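Local structure of TatD-related deoxyribonuclease (1J6O) at residues Phe85-Ala93 with Glu124-Leu134; Leu182-Pro192 with Val210-Gln221. The protein probably acts as a metal-dependent deoxyribonuclease of the TatD family, hydrolysing ester bonds in DNA. All blocks are in the same frame, centred on the assembly; numbering follows the deposited sequence.

Contact 1: residues Phe85-Ala93 with Glu124-Leu134; sequences FIEHLEKFA and EQIELAGKLNL
Leu-128 sits at the apolar centre, its two methyls split between neighbours on helix 85-92. CD2 packs against CB of Leu-89 at 3.8 Å, while CD1 lies near Ile-86 CG2 and the CB of Glu-90. Its CG lies anti to the backbone N (chi1 174°), which carries both methyls across to helix 85-92, where Leu-128 and Ile-86 run alongside one another, pointing opposite ways. One turn earlier, Ile-86 CD1 rests on the backbone of Glu-124, 3.5 Å from its O. Toward the C-terminal ends, Ala-93 CB meets Leu-132 CD1 at 3.6 Å, with Leu-134 CD1 a little farther off. Gln-125 brings its CG to the edge of the Phe-85 ring, 3.9 Å from CE2, and its amide plane stands almost perpendicular to that ring; the amide itself bonds to Val-73 N and Val-121 O. Glu-124 OE1 also approaches the ring edge, 3.3 Å from Phe-85 CE1, and forms a salt bridge with Arg-120. At the polar border, an extended Lys-131 reaches across to Glu-90, NZ bonding to the syn lone pair of OE2 at 2.6 Å. A leucine in place of Glu-90 would probably leave the Lys-131 ammonium without its carboxylate mate. The two axes cross at -36°, 10.5 Å apart, and Leu-128 and Gln-125 also touch strand 98-107: neighbouring outer helices paired over the parallel strands of a TIM-type barrel.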
loop_
_atom_site.group_PDB
_atom_site.type_symbol
_atom_site.label_atom_id
_atom_site.label_comp_id
_atom_site.label_asym_id
_atom_site.label_seq_id
_atom_site.Cartn_x
_atom_site.Cartn_y
_atom_site.Cartn_z
ATOM N N PHE A 85 -19.280 -5.573 -9.583
ATOM C CA PHE A 85 -17.872 -5.550 -9.165
ATOM C C PHE A 85 -17.568 -5.833 -7.690
ATOM O O PHE A 85 -16.563 -6.487 -7.368
ATOM C CB PHE A 85 -17.198 -4.256 -9.662
ATOM C CG PHE A 85 -17.093 -3.165 -8.645
ATOM C CD1 PHE A 85 -18.103 -2.217 -8.517
ATOM C CD2 PHE A 85 -15.950 -3.050 -7.854
ATOM C CE1 PHE A 85 -17.980 -1.157 -7.619
ATOM C CE2 PHE A 85 -15.811 -1.999 -6.955
ATOM C CZ PHE A 85 -16.829 -1.043 -6.833
ATOM N N ILE A 86 -18.435 -5.388 -6.797
ATOM C CA ILE A 86 -18.197 -5.633 -5.381
ATOM C C ILE A 86 -18.356 -7.125 -5.070
ATOM O O ILE A 86 -17.620 -7.682 -4.252
ATOM C CB ILE A 86 -19.155 -4.801 -4.517
ATOM C CG1 ILE A 86 -18.744 -3.329 -4.547
ATOM C CG2 ILE A 86 -19.145 -5.311 -3.062
ATOM C CD1 ILE A 86 -17.381 -3.071 -3.960
ATOM N N GLU A 87 -19.326 -7.771 -5.713
ATOM C CA GLU A 87 -19.549 -9.198 -5.491
ATOM C C GLU A 87 -18.346 -9.975 -6.000
ATOM O O GLU A 87 -17.938 -10.990 -5.430
ATOM C CB GLU A 87 -20.781 -9.689 -6.250
ATOM C CG GLU A 87 -22.096 -9.403 -5.579
ATOM C CD GLU A 87 -23.158 -10.399 -6.019
ATOM O OE1 GLU A 87 -23.320 -10.592 -7.255
ATOM O OE2 GLU A 87 -23.815 -10.993 -5.134
ATOM N N HIS A 88 -17.798 -9.503 -7.107
ATOM C CA HIS A 88 -16.647 -10.158 -7.683
ATOM C C HIS A 88 -15.423 -10.024 -6.750
ATOM O O HIS A 88 -14.650 -10.969 -6.610
ATOM C CB HIS A 88 -16.357 -9.556 -9.043
ATOM C CG HIS A 88 -15.592 -10.469 -9.945
ATOM N ND1 HIS A 88 -15.841 -10.556 -11.298
ATOM C CD2 HIS A 88 -14.554 -11.305 -9.698
ATOM C CE1 HIS A 88 -14.986 -11.403 -11.847
ATOM N NE2 HIS A 88 -14.194 -11.871 -10.898
ATOM N N LEU A 89 -15.244 -8.861 -6.117
ATOM C CA LEU A 89 -14.102 -8.668 -5.213
ATOM C C LEU A 89 -14.340 -9.534 -3.975
ATOM O O LEU A 89 -13.414 -10.154 -3.434
ATOM C CB LEU A 89 -13.952 -7.187 -4.800
ATOM C CG LEU A 89 -13.496 -6.197 -5.870
ATOM C CD1 LEU A 89 -13.536 -4.757 -5.329
ATOM C CD2 LEU A 89 -12.079 -6.591 -6.328
ATOM N N GLU A 90 -15.597 -9.596 -3.537
ATOM C CA GLU A 90 -15.940 -10.392 -2.370
ATOM C C GLU A 90 -15.628 -11.866 -2.635
ATOM O O GLU A 90 -15.180 -12.578 -1.724
ATOM C CB GLU A 90 -17.417 -10.206 -2.023
ATOM C CG GLU A 90 -17.890 -11.027 -0.841
ATOM C CD GLU A 90 -19.183 -10.484 -0.299
ATOM O OE1 GLU A 90 -20.003 -10.008 -1.121
ATOM O OE2 GLU A 90 -19.377 -10.526 0.930
ATOM N N LYS A 91 -15.837 -12.321 -3.875
ATOM C CA LYS A 91 -15.562 -13.711 -4.240
ATOM C C LYS A 91 -14.041 -13.967 -4.172
ATOM O O LYS A 91 -13.590 -15.039 -3.764
ATOM C CB LYS A 91 -16.032 -14.005 -5.662
ATOM C CG LYS A 91 -15.583 -15.394 -6.159
ATOM C CD LYS A 91 -15.913 -15.664 -7.617
ATOM C CE LYS A 91 -15.365 -17.037 -8.064
ATOM N NZ LYS A 91 -15.720 -17.393 -9.488
ATOM N N PHE A 92 -13.256 -12.986 -4.591
ATOM C CA PHE A 92 -11.809 -13.143 -4.555
ATOM C C PHE A 92 -11.372 -13.261 -3.102
ATOM O O PHE A 92 -10.542 -14.113 -2.739
ATOM C CB PHE A 92 -11.086 -11.901 -5.119
ATOM C CG PHE A 92 -11.150 -11.738 -6.618
ATOM C CD1 PHE A 92 -11.332 -12.824 -7.463
ATOM C CD2 PHE A 92 -10.958 -10.473 -7.183
ATOM C CE1 PHE A 92 -11.322 -12.654 -8.870
ATOM C CE2 PHE A 92 -10.941 -10.295 -8.569
ATOM C CZ PHE A 92 -11.125 -11.400 -9.418
ATOM N N ALA A 93 -11.927 -12.382 -2.279
ATOM C CA ALA A 93 -11.600 -12.343 -0.872
ATOM C C ALA A 93 -11.916 -13.606 -0.101
ATOM O O ALA A 93 -11.566 -13.713 1.069
ATOM C CB ALA A 93 -12.247 -11.106 -0.215
ATOM N N GLU A 124 -18.032 2.217 -2.036
ATOM C CA GLU A 124 -18.448 0.837 -2.087
ATOM C C GLU A 124 -17.373 -0.151 -1.634
ATOM O O GLU A 124 -17.698 -1.188 -1.051
ATOM C CB GLU A 124 -18.957 0.511 -3.491
ATOM C CG GLU A 124 -20.050 1.503 -3.914
ATOM C CD GLU A 124 -20.850 1.092 -5.137
ATOM O OE1 GLU A 124 -20.236 0.697 -6.141
ATOM O OE2 GLU A 124 -22.106 1.193 -5.101
ATOM N N GLN A 125 -16.106 0.174 -1.863
ATOM C CA GLN A 125 -15.031 -0.729 -1.447
ATOM C C GLN A 125 -14.774 -0.585 0.061
ATOM O O GLN A 125 -14.424 -1.567 0.754
ATOM C CB GLN A 125 -13.783 -0.458 -2.262
ATOM C CG GLN A 125 -13.948 -0.994 -3.679
ATOM C CD GLN A 125 -12.751 -0.721 -4.553
ATOM O OE1 GLN A 125 -11.767 -1.467 -4.525
ATOM N NE2 GLN A 125 -12.817 0.347 -5.326
ATOM N N ILE A 126 -14.936 0.637 0.568
ATOM C CA ILE A 126 -14.749 0.876 1.988
ATOM C C ILE A 126 -15.837 0.037 2.668
ATOM O O ILE A 126 -15.586 -0.629 3.684
ATOM C CB ILE A 126 -14.986 2.366 2.320
ATOM C CG1 ILE A 126 -13.813 3.193 1.806
ATOM C CG2 ILE A 126 -15.220 2.546 3.816
ATOM C CD1 ILE A 126 -14.075 4.704 1.918
ATOM N N GLU A 127 -17.061 0.071 2.125
ATOM C CA GLU A 127 -18.156 -0.708 2.722
ATOM C C GLU A 127 -17.870 -2.203 2.673
ATOM O O GLU A 127 -18.194 -2.944 3.626
ATOM C CB GLU A 127 -19.494 -0.384 2.042
ATOM C CG GLU A 127 -19.829 1.070 2.248
ATOM C CD GLU A 127 -21.162 1.501 1.648
ATOM O OE1 GLU A 127 -21.436 1.191 0.469
ATOM O OE2 GLU A 127 -21.903 2.189 2.355
ATOM N N LEU A 128 -17.262 -2.664 1.581
ATOM C CA LEU A 128 -16.952 -4.082 1.491
ATOM C C LEU A 128 -15.882 -4.457 2.534
ATOM O O LEU A 128 -15.971 -5.502 3.186
ATOM C CB LEU A 128 -16.434 -4.439 0.097
ATOM C CG LEU A 128 -15.939 -5.879 -0.043
ATOM C CD1 LEU A 128 -17.081 -6.877 0.144
ATOM C CD2 LEU A 128 -15.320 -6.058 -1.409
ATOM N N ALA A 129 -14.864 -3.614 2.682
ATOM C CA ALA A 129 -13.808 -3.897 3.658
ATOM C C ALA A 129 -14.411 -3.968 5.079
ATOM O O ALA A 129 -14.014 -4.814 5.904
ATOM C CB ALA A 129 -12.721 -2.823 3.582
ATOM N N GLY A 130 -15.364 -3.080 5.367
ATOM C CA GLY A 130 -15.992 -3.083 6.681
ATOM C C GLY A 130 -16.716 -4.411 6.883
ATOM O O GLY A 130 -16.604 -5.070 7.936
ATOM N N LYS A 131 -17.454 -4.827 5.861
ATOM C CA LYS A 131 -18.187 -6.073 5.928
ATOM C C LYS A 131 -17.290 -7.300 6.164
ATOM O O LYS A 131 -17.586 -8.173 6.994
ATOM C CB LYS A 131 -18.968 -6.247 4.623
ATOM C CG LYS A 131 -19.702 -7.578 4.499
ATOM C CD LYS A 131 -20.449 -7.645 3.166
ATOM C CE LYS A 131 -21.025 -9.025 2.882
ATOM N NZ LYS A 131 -21.503 -9.133 1.464
ATOM N N LEU A 132 -16.188 -7.364 5.427
ATOM C CA LEU A 132 -15.254 -8.486 5.540
ATOM C C LEU A 132 -14.224 -8.322 6.643
ATOM O O LEU A 132 -13.470 -9.247 6.941
ATOM C CB LEU A 132 -14.542 -8.689 4.193
ATOM C CG LEU A 132 -15.411 -8.842 2.923
ATOM C CD1 LEU A 132 -14.489 -9.008 1.675
ATOM C CD2 LEU A 132 -16.351 -10.047 3.061
ATOM N N ASN A 133 -14.210 -7.141 7.249
ATOM C CA ASN A 133 -13.288 -6.817 8.305
ATOM C C ASN A 133 -11.837 -6.886 7.822
ATOM O O ASN A 133 -10.945 -7.340 8.538
ATOM C CB ASN A 133 -13.494 -7.744 9.487
ATOM C CG ASN A 133 -13.024 -7.130 10.760
ATOM O OD1 ASN A 133 -12.851 -5.906 10.843
ATOM N ND2 ASN A 133 -12.820 -7.960 11.781
ATOM N N LEU A 134 -11.614 -6.462 6.582
ATOM C CA LEU A 134 -10.273 -6.451 5.982
ATOM C C LEU A 134 -9.780 -4.999 5.949
ATOM O O LEU A 134 -10.568 -4.074 5.758
ATOM C CB LEU A 134 -10.320 -6.977 4.541
ATOM C CG LEU A 134 -10.540 -8.472 4.326
ATOM C CD1 LEU A 134 -10.651 -8.757 2.818
ATOM C CD2 LEU A 134 -9.380 -9.283 4.964
#

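Contact 2: residues Leu182-Pro192 with Val210-Gln221; sequences LLGIGGPVTYP and VLETDCPFLPPQ
Thr-190 holds OG1 between its backbone N and carbonyl carbon (chi1 68°), which lets the hydroxyl accept from Gln-221 N at 2.8 Å in an almost straight bond (178°) while donating to Gly-187 O. Tyr-191, with CG anti to its carbonyl carbon (chi1 -61°), lays its ring over Pro-188 CA and sends OH to Pro-219 O, 2.7 Å away. These loops continue from the last two strands of a TIM-type barrel, the parallel pair of a beta-alpha-beta unit. In the strands, Val-210 N donates to Leu-183 O and Ile-185 N to Val-210 O, both at 3.0 Å; a weak bond from Glu-212 N to Ile-185 O extends the ladder. Gly-184 leaves room for the Glu-212 carboxylate, whose OE1 lies 3.4 Å from Gly-184 CA; a side chain there would run into it. The carboxylate is gripped by His-164 ND1 through OE2 and by Ala-165 N through OE1, consistent with a second-shell role for Glu-212, holding the predicted metal ligand His-164 in place. Asp-214, itself predicted to bind metal, follows in the same loop and bonds to His-19. Farther out, the Leu-218 side chain runs across Pro-188 at about a right angle, CD1 4.1 Å from Pro-188 CG, and Gln-221 OE1 lies 3.4 Å from Pro-192 CD. Between the loops, one water accepts from Gly-187 N at 2.7 Å and donates to Thr-213 O and Leu-218 O.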
loop_
_atom_site.group_PDB
_atom_site.type_symbol
_atom_site.label_atom_id
_atom_site.label_comp_id
_atom_site.label_asym_id
_atom_site.label_seq_id
_atom_site.Cartn_x
_atom_site.Cartn_y
_atom_site.Cartn_z
ATOM N N LEU A 182 -2.283 3.909 8.992
ATOM C CA LEU A 182 -0.838 3.997 9.092
ATOM C C LEU A 182 -0.510 4.637 7.727
ATOM O O LEU A 182 -1.358 4.644 6.820
ATOM C CB LEU A 182 -0.182 2.628 9.243
ATOM C CG LEU A 182 0.232 2.447 10.717
ATOM C CD1 LEU A 182 -1.003 2.409 11.587
ATOM C CD2 LEU A 182 1.072 1.197 10.880
ATOM N N LEU A 183 0.690 5.181 7.590
ATOM C CA LEU A 183 1.120 5.832 6.354
ATOM C C LEU A 183 2.242 5.079 5.642
ATOM O O LEU A 183 3.243 4.707 6.257
ATOM C CB LEU A 183 1.604 7.257 6.672
ATOM C CG LEU A 183 0.664 8.051 7.576
ATOM C CD1 LEU A 183 1.279 9.408 7.832
ATOM C CD2 LEU A 183 -0.708 8.205 6.919
ATOM N N GLY A 184 2.056 4.866 4.343
ATOM C CA GLY A 184 3.042 4.169 3.538
ATOM C C GLY A 184 4.099 5.112 3.002
ATOM O O GLY A 184 3.801 6.126 2.344
ATOM N N ILE A 185 5.346 4.778 3.298
ATOM C CA ILE A 185 6.508 5.563 2.885
ATOM C C ILE A 185 7.319 4.716 1.925
ATOM O O ILE A 185 7.654 3.572 2.242
ATOM C CB ILE A 185 7.399 5.889 4.110
ATOM C CG1 ILE A 185 6.542 6.550 5.204
ATOM C CG2 ILE A 185 8.597 6.785 3.689
ATOM C CD1 ILE A 185 5.829 7.796 4.764
ATOM N N GLY A 186 7.596 5.267 0.749
ATOM C CA GLY A 186 8.360 4.540 -0.234
ATOM C C GLY A 186 9.534 5.291 -0.826
ATOM O O GLY A 186 10.130 6.166 -0.182
ATOM N N GLY A 187 9.841 4.935 -2.071
ATOM C CA GLY A 187 10.943 5.525 -2.822
ATOM C C GLY A 187 11.156 7.029 -2.724
ATOM O O GLY A 187 12.287 7.463 -2.452
ATOM N N PRO A 188 10.113 7.845 -2.925
ATOM C CA PRO A 188 10.195 9.315 -2.868
ATOM C C PRO A 188 10.819 9.919 -1.604
ATOM O O PRO A 188 11.307 11.047 -1.624
ATOM C CB PRO A 188 8.748 9.756 -3.057
ATOM C CG PRO A 188 8.173 8.604 -3.974
ATOM C CD PRO A 188 8.753 7.392 -3.293
ATOM N N VAL A 189 10.786 9.191 -0.498
ATOM C CA VAL A 189 11.369 9.703 0.745
ATOM C C VAL A 189 12.892 9.943 0.581
ATOM O O VAL A 189 13.509 10.746 1.326
ATOM C CB VAL A 189 11.096 8.712 1.910
ATOM C CG1 VAL A 189 12.091 7.550 1.875
ATOM C CG2 VAL A 189 11.155 9.474 3.279
ATOM N N THR A 190 13.493 9.260 -0.392
ATOM C CA THR A 190 14.924 9.389 -0.654
ATOM C C THR A 190 15.278 10.486 -1.664
ATOM O O THR A 190 16.463 10.752 -1.876
ATOM C CB THR A 190 15.541 8.117 -1.252
ATOM O OG1 THR A 190 15.016 7.928 -2.568
ATOM C CG2 THR A 190 15.262 6.887 -0.390
ATOM N N TYR A 191 14.274 11.095 -2.284
ATOM C CA TYR A 191 14.512 12.144 -3.279
ATOM C C TYR A 191 15.032 13.428 -2.649
ATOM O O TYR A 191 14.417 13.973 -1.752
ATOM C CB TYR A 191 13.231 12.437 -4.067
ATOM C CG TYR A 191 12.690 11.241 -4.834
ATOM C CD1 TYR A 191 13.425 10.053 -4.938
ATOM C CD2 TYR A 191 11.446 11.310 -5.464
ATOM C CE1 TYR A 191 12.923 8.957 -5.660
ATOM C CE2 TYR A 191 10.938 10.237 -6.172
ATOM C CZ TYR A 191 11.673 9.069 -6.270
ATOM O OH TYR A 191 11.155 8.011 -6.988
ATOM N N PRO A 192 16.182 13.926 -3.130
ATOM C CA PRO A 192 16.694 15.159 -2.521
ATOM C C PRO A 192 15.671 16.282 -2.476
ATOM O O PRO A 192 15.624 17.040 -1.513
ATOM C CB PRO A 192 17.921 15.503 -3.381
ATOM C CG PRO A 192 17.618 14.867 -4.709
ATOM C CD PRO A 192 16.987 13.533 -4.301
ATOM N N VAL A 210 4.628 2.292 7.476
ATOM C CA VAL A 210 4.973 0.983 6.951
ATOM C C VAL A 210 5.750 1.331 5.686
ATOM O O VAL A 210 5.638 2.455 5.172
ATOM C CB VAL A 210 3.783 0.097 6.582
ATOM C CG1 VAL A 210 3.161 -0.468 7.850
ATOM C CG2 VAL A 210 2.790 0.886 5.710
ATOM N N LEU A 211 6.562 0.399 5.203
ATOM C CA LEU A 211 7.352 0.646 3.997
ATOM C C LEU A 211 6.640 0.107 2.771
ATOM O O LEU A 211 5.764 -0.769 2.867
ATOM C CB LEU A 211 8.682 -0.095 4.084
ATOM C CG LEU A 211 9.502 0.029 5.363
ATOM C CD1 LEU A 211 10.559 -1.077 5.366
ATOM C CD2 LEU A 211 10.155 1.417 5.433
ATOM N N GLU A 212 7.002 0.639 1.611
ATOM C CA GLU A 212 6.394 0.158 0.391
ATOM C C GLU A 212 7.289 0.578 -0.765
ATOM O O GLU A 212 8.129 1.479 -0.618
ATOM C CB GLU A 212 5.009 0.760 0.197
ATOM C CG GLU A 212 5.025 2.215 -0.294
ATOM C CD GLU A 212 3.625 2.714 -0.575
ATOM O OE1 GLU A 212 2.911 2.955 0.410
ATOM O OE2 GLU A 212 3.232 2.826 -1.770
ATOM N N THR A 213 7.152 -0.115 -1.894
ATOM C CA THR A 213 7.939 0.227 -3.064
ATOM C C THR A 213 7.008 0.715 -4.164
ATOM O O THR A 213 7.386 1.576 -4.952
ATOM C CB THR A 213 8.668 -0.985 -3.710
ATOM O OG1 THR A 213 7.695 -1.981 -4.083
ATOM C CG2 THR A 213 9.703 -1.576 -2.774
ATOM N N ASP A 214 5.785 0.186 -4.200
ATOM C CA ASP A 214 4.824 0.534 -5.229
ATOM C C ASP A 214 5.496 0.055 -6.545
ATOM O O ASP A 214 5.228 0.578 -7.632
ATOM C CB ASP A 214 4.548 2.047 -5.279
ATOM C CG ASP A 214 3.282 2.382 -6.072
ATOM O OD1 ASP A 214 2.435 1.471 -6.301
ATOM O OD2 ASP A 214 3.128 3.568 -6.458
ATOM N N CYS A 215 6.371 -0.955 -6.451
ATOM C CA CYS A 215 7.052 -1.456 -7.662
ATOM C C CYS A 215 6.009 -1.867 -8.720
ATOM O O CYS A 215 4.969 -2.430 -8.382
ATOM C CB CYS A 215 7.981 -2.626 -7.311
ATOM S SG CYS A 215 7.194 -4.122 -6.655
ATOM N N PRO A 216 6.324 -1.697 -10.017
ATOM C CA PRO A 216 7.587 -1.160 -10.559
ATOM C C PRO A 216 7.781 0.347 -10.505
ATOM O O PRO A 216 8.797 0.855 -10.974
ATOM C CB PRO A 216 7.549 -1.642 -11.999
ATOM C CG PRO A 216 6.063 -1.381 -12.358
ATOM C CD PRO A 216 5.362 -1.982 -11.105
ATOM N N PHE A 217 6.830 1.066 -9.940
ATOM C CA PHE A 217 6.940 2.522 -9.874
ATOM C C PHE A 217 7.831 3.152 -8.774
ATOM O O PHE A 217 8.224 2.470 -7.829
ATOM C CB PHE A 217 5.558 3.151 -9.673
ATOM C CG PHE A 217 4.469 2.608 -10.551
ATOM C CD1 PHE A 217 4.589 2.605 -11.932
ATOM C CD2 PHE A 217 3.326 2.059 -9.962
ATOM C CE1 PHE A 217 3.580 2.047 -12.741
ATOM C CE2 PHE A 217 2.328 1.509 -10.744
ATOM C CZ PHE A 217 2.451 1.498 -12.140
ATOM N N LEU A 218 8.149 4.432 -8.975
ATOM C CA LEU A 218 8.930 5.222 -8.038
ATOM C C LEU A 218 10.111 4.611 -7.306
ATOM O O LEU A 218 10.081 4.423 -6.070
ATOM C CB LEU A 218 7.955 5.729 -6.985
ATOM C CG LEU A 218 6.680 6.378 -7.524
ATOM C CD1 LEU A 218 5.612 6.521 -6.410
ATOM C CD2 LEU A 218 7.045 7.733 -8.079
ATOM N N PRO A 219 11.194 4.332 -8.024
ATOM C CA PRO A 219 12.413 3.731 -7.486
ATOM C C PRO A 219 13.105 4.725 -6.563
ATOM O O PRO A 219 12.873 5.929 -6.690
ATOM C CB PRO A 219 13.198 3.445 -8.740
ATOM C CG PRO A 219 12.765 4.588 -9.710
ATOM C CD PRO A 219 11.285 4.565 -9.476
ATOM N N PRO A 220 13.881 4.235 -5.571
ATOM C CA PRO A 220 14.558 5.191 -4.687
ATOM C C PRO A 220 15.696 5.860 -5.461
ATOM O O PRO A 220 16.155 5.335 -6.489
ATOM C CB PRO A 220 15.045 4.331 -3.509
ATOM C CG PRO A 220 15.154 2.966 -4.073
ATOM C CD PRO A 220 13.990 2.858 -5.047
ATOM N N GLN A 221 16.137 7.007 -4.950
ATOM C CA GLN A 221 17.206 7.815 -5.551
ATOM C C GLN A 221 18.338 7.163 -6.331
ATOM O O GLN A 221 18.574 7.513 -7.497
ATOM C CB GLN A 221 17.816 8.734 -4.503
ATOM C CG GLN A 221 18.627 9.857 -5.116
ATOM C CD GLN A 221 17.852 10.620 -6.172
ATOM O OE1 GLN A 221 16.626 10.660 -6.152
ATOM N NE2 GLN A 221 18.572 11.249 -7.092
HETATM O O HOH W 1 8.428 3.737 -4.096
#

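From the N terminus the chain first lays down strands 13-18, 41-47 and 67-71, then enters helix 85-92. Contact 1 closes when helix 115-132 returns beside it, after an excursion through strand 98-107. The chain then builds strands 136-141 and 161-163 before contact 2 opens on strand 181-185; this second loop, through helix 195-204, closes at strand 209-211 and the turn beyond. The contacts run in series, neither nested nor crossed, and lie on opposite sides of the chain's centre; the centres of contact 1 and contact 2 are about 27 Å apart. Contact 1 joins two outer helices, whereas contact 2 joins the last two strands and the loops bordering the predicted metal site.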